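Local coordinates for uncharacterized protein (Bacillus thuringiensis serovar kurstaki, PDB 4XE7) that is a bacterial actin-like protein of the ParM type that probably polymerises into nucleotide-dependent filaments, as in plasmid-segregating relatives, at residues A[198-201]-A[202-205]; A[260-264]-A[265-269]; A[334-337]-A[338-341]. All blocks are in the same frame, centred on the assembly; numbering follows the deposited sequence.

Interaction 1 (A[198-201]-A[202-205]); sequences MNVE and GVSS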
loop_
_atom_site.group_PDB
_atom_site.type_symbol
_atom_site.label_atom_id
_atom_site.label_comp_id
_atom_site.label_asym_id
_atom_site.label_seq_id
_atom_site.Cartn_x
_atom_site.Cartn_y
_atom_site.Cartn_z
ATOM N N MET A 198 3.575 -8.081 -17.823
ATOM C CA MET A 198 2.336 -7.895 -17.087
ATOM C C MET A 198 2.068 -9.142 -16.270
ATOM O O MET A 198 2.309 -10.260 -16.723
ATOM C CB MET A 198 1.175 -7.589 -18.030
ATOM C CG MET A 198 1.305 -6.249 -18.732
ATOM S SD MET A 198 1.183 -4.837 -17.607
ATOM C CE MET A 198 -0.561 -4.908 -17.202
ATOM N N ASN A 199 1.585 -8.950 -15.056
ATOM C CA ASN A 199 1.431 -10.071 -14.146
ATOM C C ASN A 199 -0.037 -10.250 -13.790
ATOM O O ASN A 199 -0.866 -9.367 -14.061
ATOM C CB ASN A 199 2.273 -9.862 -12.883
ATOM C CG ASN A 199 3.735 -9.537 -13.197
ATOM O OD1 ASN A 199 4.530 -10.428 -13.494
ATOM N ND2 ASN A 199 4.090 -8.244 -13.142
ATOM N N VAL A 200 -0.346 -11.396 -13.188
ATOM C CA VAL A 200 -1.694 -11.699 -12.727
ATOM C C VAL A 200 -1.977 -10.986 -11.421
ATOM O O VAL A 200 -1.483 -11.424 -10.384
ATOM C CB VAL A 200 -1.883 -13.211 -12.479
ATOM C CG1 VAL A 200 -3.328 -13.521 -12.111
ATOM C CG2 VAL A 200 -1.411 -14.028 -13.674
ATOM N N GLU A 201 -2.771 -9.918 -11.447
ATOM C CA GLU A 201 -3.089 -9.213 -10.205
ATOM C C GLU A 201 -3.827 -10.186 -9.291
ATOM O O GLU A 201 -4.615 -11.000 -9.756
ATOM C CB GLU A 201 -3.929 -7.955 -10.466
ATOM C CG GLU A 201 -3.941 -6.968 -9.301
ATOM C CD GLU A 201 -4.874 -5.787 -9.529
ATOM O OE1 GLU A 201 -6.076 -6.017 -9.775
ATOM O OE2 GLU A 201 -4.405 -4.629 -9.461
ATOM N N GLY A 202 -3.559 -10.125 -7.997
ATOM C CA GLY A 202 -4.172 -11.067 -7.079
ATOM C C GLY A 202 -3.255 -12.217 -6.710
ATOM O O GLY A 202 -2.556 -12.155 -5.700
ATOM N N VAL A 203 -3.225 -13.263 -7.528
ATOM C CA VAL A 203 -2.427 -14.427 -7.150
ATOM C C VAL A 203 -0.917 -14.151 -7.231
ATOM O O VAL A 203 -0.122 -14.898 -6.656
ATOM C CB VAL A 203 -2.777 -15.663 -8.002
ATOM C CG1 VAL A 203 -2.094 -15.599 -9.364
ATOM C CG2 VAL A 203 -2.396 -16.946 -7.249
ATOM N N SER A 204 -0.522 -13.071 -7.913
ATOM C CA SER A 204 0.887 -12.657 -7.933
ATOM C C SER A 204 1.405 -12.376 -6.540
ATOM O O SER A 204 2.596 -12.503 -6.285
ATOM C CB SER A 204 1.107 -11.395 -8.778
ATOM O OG SER A 204 0.738 -11.595 -10.122
ATOM N N SER A 205 0.503 -11.971 -5.650
ATOM C CA SER A 205 0.866 -11.541 -4.313
ATOM C C SER A 205 1.574 -12.634 -3.527
ATOM O O SER A 205 2.254 -12.356 -2.534
ATOM C CB SER A 205 -0.371 -11.057 -3.562
ATOM O OG SER A 205 -0.937 -9.937 -4.223
#
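Val-200 and Val-203 meet through one methyl each: CG1 of Val-200 lies 3.7 Å from CG1 of Val-203, with the two branched side chains set at a slant to one another. The Val-200 methyl is carried there by its first torsion, which sets CG1 trans to the backbone N, while CG1 of Val-203 stands between its own N and carbonyl carbon. Glu-201, between them in sequence, points away from the turn, though its CB still touches Gly-202 N at 3.3 Å, and its side chain packs on Tyr-407 of helix 402-418. The backbone explains the pairing: the chain leaves strand 188-200, and a type I beta turn from Gly-202 to Ser-205 leads into helix 205-210. Gly-202 has phi 99° and psi -85°, angles at which a CB would collide with the carbonyl O of Glu-201. Ser-204 N donates to Val-200 O at 3.1 Å (141°), although that oxygen is doubtfully placed because Ser-204 OG is modelled too close to it. On the strand side, the amide ND2 of Asn-199 donates to Gly-152 O and Ser-151 OG, tying this strand to the neighbouring strand 145-154.

Interaction 2 (A[260-264]-A[265-269]); sequences TDLGT and NKYID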
loop_
_atom_site.group_PDB
_atom_site.type_symbol
_atom_site.label_atom_id
_atom_site.label_comp_id
_atom_site.label_asym_id
_atom_site.label_seq_id
_atom_site.Cartn_x
_atom_site.Cartn_y
_atom_site.Cartn_z
ATOM N N THR A 260 -16.867 -9.451 2.998
ATOM C CA THR A 260 -17.821 -9.193 4.077
ATOM C C THR A 260 -17.554 -7.880 4.800
ATOM O O THR A 260 -16.564 -7.188 4.529
ATOM C CB THR A 260 -17.815 -10.330 5.135
ATOM O OG1 THR A 260 -16.644 -10.226 5.955
ATOM C CG2 THR A 260 -17.858 -11.701 4.464
ATOM N N ASP A 261 -18.443 -7.551 5.733
ATOM C CA ASP A 261 -18.312 -6.335 6.531
ATOM C C ASP A 261 -17.547 -6.580 7.839
ATOM O O ASP A 261 -17.631 -5.771 8.761
ATOM C CB ASP A 261 -19.696 -5.746 6.842
ATOM C CG ASP A 261 -20.416 -5.272 5.593
ATOM O OD1 ASP A 261 -19.724 -4.906 4.621
ATOM O OD2 ASP A 261 -21.668 -5.257 5.581
ATOM N N LEU A 262 -16.817 -7.689 7.925
ATOM C CA LEU A 262 -16.009 -7.966 9.112
ATOM C C LEU A 262 -14.714 -7.137 9.081
ATOM O O LEU A 262 -13.748 -7.503 8.402
ATOM C CB LEU A 262 -15.691 -9.467 9.216
ATOM C CG LEU A 262 -14.913 -9.912 10.465
ATOM C CD1 LEU A 262 -15.599 -9.473 11.766
ATOM C CD2 LEU A 262 -14.702 -11.430 10.485
ATOM N N GLY A 263 -14.703 -6.027 9.820
ATOM C CA GLY A 263 -13.596 -5.081 9.813
ATOM C C GLY A 263 -13.015 -4.913 11.206
ATOM O O GLY A 263 -13.582 -5.424 12.165
ATOM N N THR A 264 -11.891 -4.212 11.325
ATOM C CA THR A 264 -11.362 -3.872 12.654
ATOM C C THR A 264 -12.052 -2.657 13.299
ATOM O O THR A 264 -11.970 -2.470 14.528
ATOM C CB THR A 264 -9.854 -3.567 12.607
ATOM O OG1 THR A 264 -9.616 -2.535 11.636
ATOM C CG2 THR A 264 -9.055 -4.837 12.264
ATOM N N ASN A 265 -12.716 -1.848 12.473
ATOM C CA ASN A 265 -13.301 -0.581 12.909
ATOM C C ASN A 265 -14.121 -0.699 14.188
ATOM O O ASN A 265 -13.837 -0.029 15.184
ATOM C CB ASN A 265 -14.181 0.029 11.797
ATOM C CG ASN A 265 -13.371 0.736 10.726
ATOM O OD1 ASN A 265 -12.180 1.016 10.906
ATOM N ND2 ASN A 265 -14.019 1.043 9.606
ATOM N N LYS A 266 -15.132 -1.557 14.177
ATOM C CA LYS A 266 -16.002 -1.646 15.348
ATOM C C LYS A 266 -15.266 -2.139 16.602
ATOM O O LYS A 266 -15.646 -1.775 17.708
ATOM C CB LYS A 266 -17.196 -2.545 15.044
ATOM C CG LYS A 266 -17.768 -2.291 13.659
ATOM C CD LYS A 266 -19.282 -2.357 13.641
ATOM C CE LYS A 266 -19.825 -1.817 12.332
ATOM N NZ LYS A 266 -21.304 -1.965 12.250
ATOM N N TYR A 267 -14.220 -2.956 16.432
ATOM C CA TYR A 267 -13.474 -3.499 17.578
ATOM C C TYR A 267 -12.605 -2.422 18.200
ATOM O O TYR A 267 -12.487 -2.312 19.429
ATOM C CB TYR A 267 -12.617 -4.713 17.166
ATOM C CG TYR A 267 -13.460 -5.857 16.648
ATOM C CD1 TYR A 267 -13.865 -6.894 17.496
ATOM C CD2 TYR A 267 -13.901 -5.881 15.312
ATOM C CE1 TYR A 267 -14.672 -7.938 17.013
ATOM C CE2 TYR A 267 -14.703 -6.896 14.832
ATOM C CZ TYR A 267 -15.081 -7.931 15.684
ATOM O OH TYR A 267 -15.876 -8.945 15.197
ATOM N N ILE A 268 -11.992 -1.628 17.338
ATOM C CA ILE A 268 -11.175 -0.501 17.769
ATOM C C ILE A 268 -12.040 0.569 18.453
ATOM O O ILE A 268 -11.654 1.114 19.495
ATOM C CB ILE A 268 -10.393 0.082 16.565
ATOM C CG1 ILE A 268 -9.290 -0.919 16.166
ATOM C CG2 ILE A 268 -9.856 1.495 16.888
ATOM C CD1 ILE A 268 -8.700 -0.734 14.754
ATOM N N ASP A 269 -13.228 0.825 17.903
ATOM C CA ASP A 269 -14.107 1.827 18.503
ATOM C C ASP A 269 -14.450 1.442 19.922
ATOM O O ASP A 269 -14.439 2.295 20.824
ATOM C CB ASP A 269 -15.385 2.022 17.693
ATOM C CG ASP A 269 -15.110 2.613 16.318
ATOM O OD1 ASP A 269 -14.021 3.191 16.145
ATOM O OD2 ASP A 269 -15.973 2.507 15.429
HETATM O O HOH W 1 -10.099 0.138 11.952
#
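Thr-264 and Ile-268 form the inner layer of the contact, through a backbone bond and through side chains lying alongside. Ile-268 N donates to Thr-264 O over 2.9 Å, almost straight at 167°, and Tyr-267 N reaches the same oxygen with a weak, bent bond (123°). The side chains of Thr-264 and Ile-268 run next to each other in the same direction, OG1 of the threonine 3.7 Å from CD1 of the isoleucine. With chi1 at 55°, Thr-264 OG1 sits between its backbone N and carbonyl carbon; there it hydrogen-bonds a water at 2.7 Å, and this water donates to Asn-265 OD1, bridging the two polar side chains. Tyr-267 presents its ring edge to the preceding loop: Gly-263 O is 3.2 Å from Tyr-267 CD2, and CD1 of Leu-262 lies 3.5 Å from Tyr-267 OH. Farther out, Asp-350 hydrogen-bonds that hydroxyl and Tyr-347 meets the ring edge-to-face, both from helix 337-362, while Ile-268 packs on Phe-303 and Ile-304 of helix 300-317. The loop itself is shaped by Leu-262 N donating to Thr-260 OG1 at 3.2 Å, an ST turn. The whole is a strand-to-helix junction, the first turn of helix 265-279 following the edge strand 251-260 of a five-stranded mixed sheet, within an actin-like fold.

Interaction 3 (A[334-337]-A[338-341]); sequences ENVT and DIVM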
loop_
_atom_site.group_PDB
_atom_site.type_symbol
_atom_site.label_atom_id
_atom_site.label_comp_id
_atom_site.label_asym_id
_atom_site.label_seq_id
_atom_site.Cartn_x
_atom_site.Cartn_y
_atom_site.Cartn_z
ATOM N N GLU A 334 -1.873 5.259 31.786
ATOM C CA GLU A 334 -2.690 4.144 32.233
ATOM C C GLU A 334 -2.306 2.876 31.472
ATOM O O GLU A 334 -2.122 2.881 30.241
ATOM C CB GLU A 334 -4.190 4.441 32.051
ATOM C CG GLU A 334 -4.775 5.388 33.102
ATOM C CD GLU A 334 -5.044 4.720 34.460
ATOM O OE1 GLU A 334 -4.958 3.474 34.563
ATOM O OE2 GLU A 334 -5.344 5.454 35.428
ATOM N N ASN A 335 -2.170 1.789 32.215
ATOM C CA ASN A 335 -1.989 0.475 31.606
ATOM C C ASN A 335 -3.343 -0.053 31.146
ATOM O O ASN A 335 -4.228 -0.336 31.969
ATOM C CB ASN A 335 -1.327 -0.492 32.595
ATOM C CG ASN A 335 -0.890 -1.794 31.934
ATOM O OD1 ASN A 335 -1.339 -2.131 30.836
ATOM N ND2 ASN A 335 -0.007 -2.530 32.603
ATOM N N VAL A 336 -3.511 -0.180 29.835
ATOM C CA VAL A 336 -4.791 -0.593 29.270
ATOM C C VAL A 336 -4.652 -1.889 28.478
ATOM O O VAL A 336 -5.451 -2.175 27.586
ATOM C CB VAL A 336 -5.387 0.515 28.368
ATOM C CG1 VAL A 336 -5.595 1.777 29.176
ATOM C CG2 VAL A 336 -4.476 0.788 27.174
ATOM N N THR A 337 -3.632 -2.664 28.825
ATOM C CA THR A 337 -3.314 -3.920 28.140
ATOM C C THR A 337 -4.535 -4.851 28.067
ATOM O O THR A 337 -4.861 -5.395 26.999
ATOM C CB THR A 337 -2.138 -4.642 28.857
ATOM O OG1 THR A 337 -0.977 -3.808 28.821
ATOM C CG2 THR A 337 -1.818 -5.973 28.182
ATOM N N ASP A 338 -5.223 -5.009 29.200
ATOM C CA ASP A 338 -6.457 -5.806 29.250
ATOM C C ASP A 338 -7.530 -5.329 28.273
ATOM O O ASP A 338 -8.196 -6.139 27.628
ATOM C CB ASP A 338 -7.048 -5.822 30.668
ATOM C CG ASP A 338 -7.569 -4.451 31.120
ATOM O OD1 ASP A 338 -8.785 -4.345 31.423
ATOM O OD2 ASP A 338 -6.765 -3.481 31.183
ATOM N N ILE A 339 -7.733 -4.022 28.184
ATOM C CA ILE A 339 -8.755 -3.475 27.293
ATOM C C ILE A 339 -8.425 -3.712 25.817
ATOM O O ILE A 339 -9.286 -4.120 25.033
ATOM C CB ILE A 339 -8.930 -1.973 27.555
ATOM C CG1 ILE A 339 -9.510 -1.763 28.956
ATOM C CG2 ILE A 339 -9.787 -1.322 26.492
ATOM C CD1 ILE A 339 -9.426 -0.326 29.446
ATOM N N VAL A 340 -7.170 -3.474 25.450
ATOM C CA VAL A 340 -6.747 -3.623 24.063
ATOM C C VAL A 340 -6.718 -5.107 23.692
ATOM O O VAL A 340 -7.290 -5.498 22.681
ATOM C CB VAL A 340 -5.353 -2.977 23.808
ATOM C CG1 VAL A 340 -4.814 -3.337 22.400
ATOM C CG2 VAL A 340 -5.415 -1.465 24.019
ATOM N N MET A 341 -6.080 -5.936 24.521
ATOM C CA MET A 341 -5.998 -7.388 24.243
ATOM C C MET A 341 -7.394 -8.019 24.120
ATOM O O MET A 341 -7.597 -8.902 23.275
ATOM C CB MET A 341 -5.164 -8.112 25.324
ATOM C CG MET A 341 -4.797 -9.551 24.991
ATOM S SD MET A 341 -3.926 -9.801 23.410
ATOM C CE MET A 341 -2.752 -8.519 23.441
#
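Val-336 and Thr-337 open the helix through their carbonyls, Val-336 O accepting from Val-340 N at 3.0 Å (165°) and Thr-337 O from Met-341 N at 2.8 Å (164°), both nearly collinear with the C=O bond. Among the side chains, CG2 of Val-336 meets CG2 of Val-340 at 4.0 Å, one methyl against another. With CG1 of Val-336 anti to the carbonyl carbon (chi1 -60°), CG2 is left between the backbone N and the carbonyl carbon. Val-336 CB lies 4.3 Å from Ile-339 CD1. Before the helix, Asn-335 OD1 accepts two hydrogen bonds from Thr-337: OG1 donates at 2.6 Å in the carbonyl plane, on a lone pair, and the backbone N at 3.1 Å, tilted from that plane. These two bonds should limit rotation of the amide about its CB-CG bond. Thr-337 OG1 is also hydrogen-bonded to Phe-325 N. Asp-338 folds its carboxylate back toward the start of the helix, with Asp-338 OD2 3.8 Å from Val-336 C; its main partner is Arg-278 of helix 265-279, through a salt bridge, and the same arginine donates to Asn-335 O. Val-336 holds the N-cap position, and the bond from Thr-337 N to Asn-335 OD1 defines an Asx turn joining the strand 332-335 of a two-stranded hairpin to the long helix 337-362.

All three contacts are chain turns at which a strand gives way to a helix, met in series along the sequence. Interactions 2 and 3 share a side of the molecule, with centres 18 Å and nearest atoms about 7 Å apart; they do not touch, but helices 265-279 and 337-362 connect them. Helix 265-279 begins in interaction 2 and further along supplies Arg-278 to interaction 3, while helix 337-362 begins in interaction 3 and sends Tyr-347 and Asp-350 back to Tyr-267. Interaction 1 stands apart, its centre 27 Å from that of interaction 2; interaction 3, with its centre at 40 Å, lies on the opposite side of the chain's centre. The crystal is of the apo form, without bound nucleotide.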